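Local coordinates for protein putative 2-dehydro-3-deoxygalactonokinase (Sinorhizobium meliloti, PDB 3T69) that probably phosphorylates 2-dehydro-3-deoxy-D-galactonate with ATP, a step in the breakdown of galactose by the DeLey-Doudoroff pathway, at residues 62-67 and 103-108; 86-91 and 162-167. One frame throughout, in Å; residues are numbered along the deposited sequence.

Overall arrangement
Both contacts lie in one chain of a probable sugar-acid kinase, assigned to the ASKHA superfamily, but they belong to different sheets. Contact 1 joins the loops that lead into strands 67-71 and 108-116, parallel neighbours in the mixed sheet that also holds strand 9-14, and it sits toward one end of the molecule. Contact 2 pairs the short strand 89-90 with strand 162-169, at the edge of the second sheet. The centres of contacts 1 and 2 are 31 Å apart, and their nearest atoms about 16 Å. In chain order the segments alternate: 62-67, 86-91, 103-108, 162-167. The chain thus leaves the first sheet to add an edge strand to the second, then returns, tying the two sheets together.

Contact 1 of 2, residues 62-67 and 103-108; sequences PAHLPI and DVDRDI
Arg-106 lays its guanidinium over the backbone of the turn formed by residues 62-65, with Ala-63 O above the centre of one face, 3.3 Å from Arg-106 CZ. A single nitrogen makes both of its hydrogen bonds across the contact: Arg-106 NH1 donates to Leu-65 O at 2.7 Å, in the guanidinium plane and on a carbonyl lone pair, and to Pro-62 O at 3.0 Å, tilted somewhat from that plane. Pro-62 O also accepts from Leu-65 N within this type I beta turn, so the arginine binds both ends of the turn. Its length suits the place: the chain bends at chi3 (139°), which sets one face of the guanidinium against Ala-63 O and turns NH1 to the other two carbonyls, while Arg-106 CD lies 3.9 Å from Ile-67 CD1. Cut back to an alanine, this position is likely to leave Pro-62 O and Leu-65 O without their shared donor and to open a gap beside Ile-67 CD1. His-64 turns its ring edge to Asp-105, and His-64 ND1 donates to the backbone Asp-105 O at 2.6 Å, nearly in the ring plane. Pro-66 CB rests 3.5 Å from Asp-107 O, a carbonyl that also takes the N-H of Ile-67. The carboxylate of Asp-107 is bridged to Arg-109 and bonded to Trp-306. Ile-67 and Ile-108, branched residues apt for strands, pair side by side, and Ile-67 also packs on Leu-52 and Leu-56 of helix 50-58. The arrangement is the start of a parallel strand pair in a mixed alpha/beta sheet, with a turn and an arginine joining the two entering loops.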
loop_
_atom_site.group_PDB
_atom_site.type_symbol
_atom_site.label_atom_id
_atom_site.label_comp_id
_atom_site.label_asym_id
_atom_site.label_seq_id
_atom_site.Cartn_x
_atom_site.Cartn_y
_atom_site.Cartn_z
ATOM N N PRO B 62 -5.930 -21.080 -39.116
ATOM C CA PRO B 62 -7.135 -21.403 -39.871
ATOM C C PRO B 62 -8.242 -20.450 -39.426
ATOM O O PRO B 62 -8.362 -20.170 -38.210
ATOM C CB PRO B 62 -7.464 -22.835 -39.419
ATOM C CG PRO B 62 -6.145 -23.403 -38.949
ATOM C CD PRO B 62 -5.428 -22.230 -38.333
ATOM N N ALA B 63 -9.029 -19.967 -40.396
ATOM C CA ALA B 63 -10.088 -18.964 -40.177
ATOM C C ALA B 63 -11.225 -19.443 -39.272
ATOM O O ALA B 63 -12.039 -18.630 -38.856
ATOM C CB ALA B 63 -10.673 -18.474 -41.517
ATOM N N HIS B 64 -11.286 -20.747 -38.988
ATOM C CA HIS B 64 -12.339 -21.300 -38.146
ATOM C C HIS B 64 -11.765 -22.131 -36.994
ATOM O O HIS B 64 -12.430 -23.016 -36.440
ATOM C CB HIS B 64 -13.313 -22.135 -38.985
ATOM C CG HIS B 64 -13.869 -21.395 -40.157
ATOM N ND1 HIS B 64 -14.714 -20.315 -40.017
ATOM C CD2 HIS B 64 -13.681 -21.555 -41.487
ATOM C CE1 HIS B 64 -15.036 -19.849 -41.215
ATOM N NE2 HIS B 64 -14.413 -20.577 -42.123
ATOM N N LEU B 65 -10.514 -21.857 -36.646
ATOM C CA LEU B 65 -9.914 -22.541 -35.537
ATOM C C LEU B 65 -10.589 -21.911 -34.376
ATOM O O LEU B 65 -10.640 -20.687 -34.310
ATOM C CB LEU B 65 -8.410 -22.290 -35.488
ATOM C CG LEU B 65 -7.668 -22.994 -34.346
ATOM C CD1 LEU B 65 -7.463 -24.517 -34.595
ATOM C CD2 LEU B 65 -6.341 -22.249 -34.018
ATOM N N PRO B 66 -11.126 -22.742 -33.461
ATOM C CA PRO B 66 -11.866 -22.242 -32.304
ATOM C C PRO B 66 -10.877 -21.635 -31.317
ATOM O O PRO B 66 -9.677 -21.787 -31.510
ATOM C CB PRO B 66 -12.506 -23.514 -31.718
ATOM C CG PRO B 66 -11.657 -24.631 -32.195
ATOM C CD PRO B 66 -10.865 -24.194 -33.371
ATOM N N ILE B 67 -11.380 -20.973 -30.269
ATOM C CA ILE B 67 -10.559 -20.219 -29.307
ATOM C C ILE B 67 -11.083 -20.391 -27.892
ATOM O O ILE B 67 -12.258 -20.152 -27.620
ATOM C CB ILE B 67 -10.548 -18.722 -29.621
ATOM C CG1 ILE B 67 -10.399 -18.508 -31.129
ATOM C CG2 ILE B 67 -9.472 -18.019 -28.855
ATOM C CD1 ILE B 67 -9.658 -17.220 -31.494
ATOM N N ASP B 103 -19.738 -15.167 -32.666
ATOM C CA ASP B 103 -18.951 -14.996 -33.890
ATOM C C ASP B 103 -19.400 -16.064 -34.892
ATOM O O ASP B 103 -19.556 -17.232 -34.538
ATOM C CB ASP B 103 -17.432 -15.064 -33.608
ATOM C CG ASP B 103 -16.577 -14.658 -34.829
ATOM O OD1 ASP B 103 -17.133 -14.139 -35.819
ATOM O OD2 ASP B 103 -15.346 -14.866 -34.814
ATOM N N VAL B 104 -19.663 -15.667 -36.126
ATOM C CA VAL B 104 -20.131 -16.639 -37.106
ATOM C C VAL B 104 -18.942 -17.522 -37.592
ATOM O O VAL B 104 -19.095 -18.722 -37.840
ATOM C CB VAL B 104 -20.940 -15.953 -38.261
ATOM C CG1 VAL B 104 -20.218 -14.675 -38.800
ATOM C CG2 VAL B 104 -21.224 -16.919 -39.403
ATOM N N ASP B 105 -17.752 -16.918 -37.643
ATOM C CA ASP B 105 -16.520 -17.575 -38.089
ATOM C C ASP B 105 -15.813 -18.512 -37.148
ATOM O O ASP B 105 -15.063 -19.376 -37.616
ATOM C CB ASP B 105 -15.527 -16.541 -38.577
ATOM C CG ASP B 105 -16.030 -15.849 -39.771
ATOM O OD1 ASP B 105 -15.360 -14.927 -40.257
ATOM O OD2 ASP B 105 -17.127 -16.264 -40.221
ATOM N N ARG B 106 -15.985 -18.329 -35.847
ATOM C CA ARG B 106 -15.335 -19.214 -34.877
ATOM C C ARG B 106 -16.039 -19.297 -33.583
ATOM O O ARG B 106 -16.757 -18.361 -33.192
ATOM C CB ARG B 106 -13.882 -18.865 -34.593
ATOM C CG ARG B 106 -13.401 -17.533 -35.101
ATOM C CD ARG B 106 -12.005 -17.361 -34.649
ATOM N NE ARG B 106 -11.186 -16.775 -35.699
ATOM C CZ ARG B 106 -10.201 -17.416 -36.337
ATOM N NH1 ARG B 106 -9.920 -18.701 -36.056
ATOM N NH2 ARG B 106 -9.492 -16.751 -37.254
ATOM N N ASP B 107 -15.825 -20.451 -32.946
ATOM C CA ASP B 107 -16.403 -20.780 -31.680
ATOM C C ASP B 107 -15.434 -20.310 -30.607
ATOM O O ASP B 107 -14.437 -20.964 -30.313
ATOM C CB ASP B 107 -16.667 -22.275 -31.590
ATOM C CG ASP B 107 -17.269 -22.684 -30.253
ATOM O OD1 ASP B 107 -17.091 -21.993 -29.229
ATOM O OD2 ASP B 107 -17.902 -23.737 -30.186
ATOM N N ILE B 108 -15.736 -19.151 -30.041
ATOM C CA ILE B 108 -14.893 -18.468 -29.052
ATOM C C ILE B 108 -15.586 -18.576 -27.704
ATOM O O ILE B 108 -16.709 -18.087 -27.534
ATOM C CB ILE B 108 -14.718 -16.951 -29.413
ATOM C CG1 ILE B 108 -14.263 -16.771 -30.848
ATOM C CG2 ILE B 108 -13.730 -16.264 -28.482
ATOM C CD1 ILE B 108 -13.747 -15.369 -31.166
#

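Contact 2 of 2, residues 86-91 and 162-167; sequences ETPAAL and RVEGFS
Arg-162, Pro-88 and Val-163 bury the most surface here, and they lie around a short antiparallel pairing. Ala-89 and Val-163 form its hydrogen-bonded pair, Ala-89 N to Val-163 O at 3.1 Å and Val-163 N to Ala-89 O at 3.0 Å; Ala-90 and Arg-162 follow as a non-hydrogen-bonded pair. Pro-88, reached through a cis peptide bond, has no N-H to give and meets the strand with carbon instead: Pro-88 CB lies 3.4 Å from Val-163 O. Pro-88 CB also touches the guanidinium of Arg-162, 3.6 Å from Arg-162 NH2. That head is brought round by a bend at chi3 (91°), and Arg-162 NH1 makes a 2.7 Å salt bridge with Glu-164 OE2, which probably offsets the two charges beside the proline ring and helps hold the arginine head there. Arg-162, on the face it shares with Ala-90, suits a partly exposed edge because its long chain can reach Glu-164. Val-163 points to the face it shares with Ala-89, a buried strand position apt for a beta-branched residue. CG1 anti to the backbone N (chi1 -176°) sets Val-163 CG2 beside that N, where it meets Leu-91 CD1 at 3.6 Å. In Thr-87, CG2 approaches the edge of the Phe-166 ring, 3.6 Å from Phe-166 CE1, while OG1 donates to a water that in turn donates to Glu-164 O, with a weak bond to Ala-115 O as a second possible partner. Strand 89-90 is outermost in its sheet within this chain, and 162-169 lies between it and strand 153-159, where Val-163 and Phe-166 both touch Val-156. From the neighbouring sheet that holds strands 108-116 and 123-125, Leu-114 packs against Ala-89 and Val-163, and Met-125 meets Phe-166.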
loop_
_atom_site.group_PDB
_atom_site.type_symbol
_atom_site.label_atom_id
_atom_site.label_comp_id
_atom_site.label_asym_id
_atom_site.label_seq_id
_atom_site.Cartn_x
_atom_site.Cartn_y
_atom_site.Cartn_z
ATOM N N GLU B 86 -18.637 -20.923 -7.703
ATOM C CA GLU B 86 -18.382 -20.683 -6.326
ATOM C C GLU B 86 -17.677 -21.891 -5.666
ATOM O O GLU B 86 -17.783 -23.032 -6.145
ATOM C CB GLU B 86 -19.651 -20.160 -5.678
ATOM C CG GLU B 86 -20.618 -21.121 -5.101
ATOM C CD GLU B 86 -21.563 -20.356 -4.116
ATOM O OE1 GLU B 86 -21.053 -19.985 -3.001
ATOM O OE2 GLU B 86 -22.759 -20.074 -4.495
ATOM N N THR B 87 -16.891 -21.608 -4.635
ATOM C CA THR B 87 -16.057 -22.585 -4.000
ATOM C C THR B 87 -16.820 -23.119 -2.809
ATOM O O THR B 87 -17.589 -22.424 -2.217
ATOM C CB THR B 87 -14.763 -21.944 -3.458
ATOM O OG1 THR B 87 -15.099 -20.898 -2.525
ATOM C CG2 THR B 87 -13.926 -21.407 -4.571
ATOM N N PRO B 88 -16.592 -24.365 -2.428
ATOM C CA PRO B 88 -15.684 -25.309 -3.066
ATOM C C PRO B 88 -16.238 -25.667 -4.438
ATOM O O PRO B 88 -17.453 -25.702 -4.629
ATOM C CB PRO B 88 -15.721 -26.525 -2.135
ATOM C CG PRO B 88 -16.357 -25.993 -0.823
ATOM C CD PRO B 88 -17.349 -24.993 -1.326
ATOM N N ALA B 89 -15.330 -25.886 -5.373
ATOM C CA ALA B 89 -15.696 -26.081 -6.729
ATOM C C ALA B 89 -14.803 -27.161 -7.252
ATOM O O ALA B 89 -13.565 -27.136 -7.049
ATOM C CB ALA B 89 -15.471 -24.795 -7.525
ATOM N N ALA B 90 -15.422 -28.117 -7.940
ATOM C CA ALA B 90 -14.658 -29.139 -8.637
ATOM C C ALA B 90 -14.061 -28.512 -9.898
ATOM O O ALA B 90 -14.787 -27.979 -10.739
ATOM C CB ALA B 90 -15.574 -30.325 -8.984
ATOM N N LEU B 91 -12.750 -28.574 -10.035
ATOM C CA LEU B 91 -12.064 -28.086 -11.251
ATOM C C LEU B 91 -12.657 -28.567 -12.562
ATOM O O LEU B 91 -12.559 -27.888 -13.568
ATOM C CB LEU B 91 -10.611 -28.514 -11.221
ATOM C CG LEU B 91 -9.540 -27.701 -10.464
ATOM C CD1 LEU B 91 -10.074 -26.454 -9.813
ATOM C CD2 LEU B 91 -8.740 -28.560 -9.479
ATOM N N ARG B 162 -10.410 -30.363 -6.324
ATOM C CA ARG B 162 -11.343 -29.441 -5.669
ATOM C C ARG B 162 -10.661 -28.228 -4.983
ATOM O O ARG B 162 -9.792 -28.393 -4.104
ATOM C CB ARG B 162 -12.214 -30.176 -4.652
ATOM C CG ARG B 162 -13.086 -31.224 -5.255
ATOM C CD ARG B 162 -14.127 -31.668 -4.284
ATOM N NE ARG B 162 -15.380 -30.900 -4.370
ATOM C CZ ARG B 162 -15.897 -30.180 -3.366
ATOM N NH1 ARG B 162 -15.264 -30.092 -2.179
ATOM N NH2 ARG B 162 -17.059 -29.544 -3.542
ATOM N N VAL B 163 -11.047 -27.017 -5.381
ATOM C CA VAL B 163 -10.690 -25.825 -4.600
ATOM C C VAL B 163 -11.617 -25.677 -3.395
ATOM O O VAL B 163 -12.816 -25.497 -3.565
ATOM C CB VAL B 163 -10.764 -24.561 -5.430
ATOM C CG1 VAL B 163 -10.296 -23.419 -4.619
ATOM C CG2 VAL B 163 -9.903 -24.707 -6.649
ATOM N N GLU B 164 -11.054 -25.760 -2.187
ATOM C CA GLU B 164 -11.843 -25.713 -0.958
ATOM C C GLU B 164 -12.100 -24.272 -0.537
ATOM O O GLU B 164 -13.155 -23.951 0.022
ATOM C CB GLU B 164 -11.153 -26.485 0.184
ATOM C CG GLU B 164 -11.308 -28.013 0.142
ATOM C CD GLU B 164 -12.766 -28.445 0.305
ATOM O OE1 GLU B 164 -13.414 -27.959 1.280
ATOM O OE2 GLU B 164 -13.273 -29.253 -0.531
ATOM N N GLY B 165 -11.114 -23.420 -0.819
ATOM C CA GLY B 165 -11.124 -22.012 -0.444
ATOM C C GLY B 165 -9.836 -21.392 -0.942
ATOM O O GLY B 165 -8.912 -22.108 -1.415
ATOM N N PHE B 166 -9.763 -20.066 -0.853
ATOM C CA PHE B 166 -8.548 -19.366 -1.174
ATOM C C PHE B 166 -8.463 -17.935 -0.636
ATOM O O PHE B 166 -9.459 -17.404 -0.134
ATOM C CB PHE B 166 -8.368 -19.376 -2.668
ATOM C CG PHE B 166 -9.426 -18.650 -3.407
ATOM C CD1 PHE B 166 -10.657 -19.262 -3.674
ATOM C CD2 PHE B 166 -9.180 -17.368 -3.896
ATOM C CE1 PHE B 166 -11.644 -18.590 -4.420
ATOM C CE2 PHE B 166 -10.150 -16.676 -4.631
ATOM C CZ PHE B 166 -11.394 -17.286 -4.901
ATOM N N SER B 167 -7.286 -17.319 -0.768
ATOM C CA SER B 167 -7.009 -15.994 -0.253
ATOM C C SER B 167 -6.136 -15.152 -1.198
ATOM O O SER B 167 -4.997 -15.529 -1.490
ATOM C CB SER B 167 -6.241 -16.133 1.060
ATOM O OG SER B 167 -7.096 -16.559 2.116
HETATM O O HOH W 1 -14.571 -21.244 0.299
#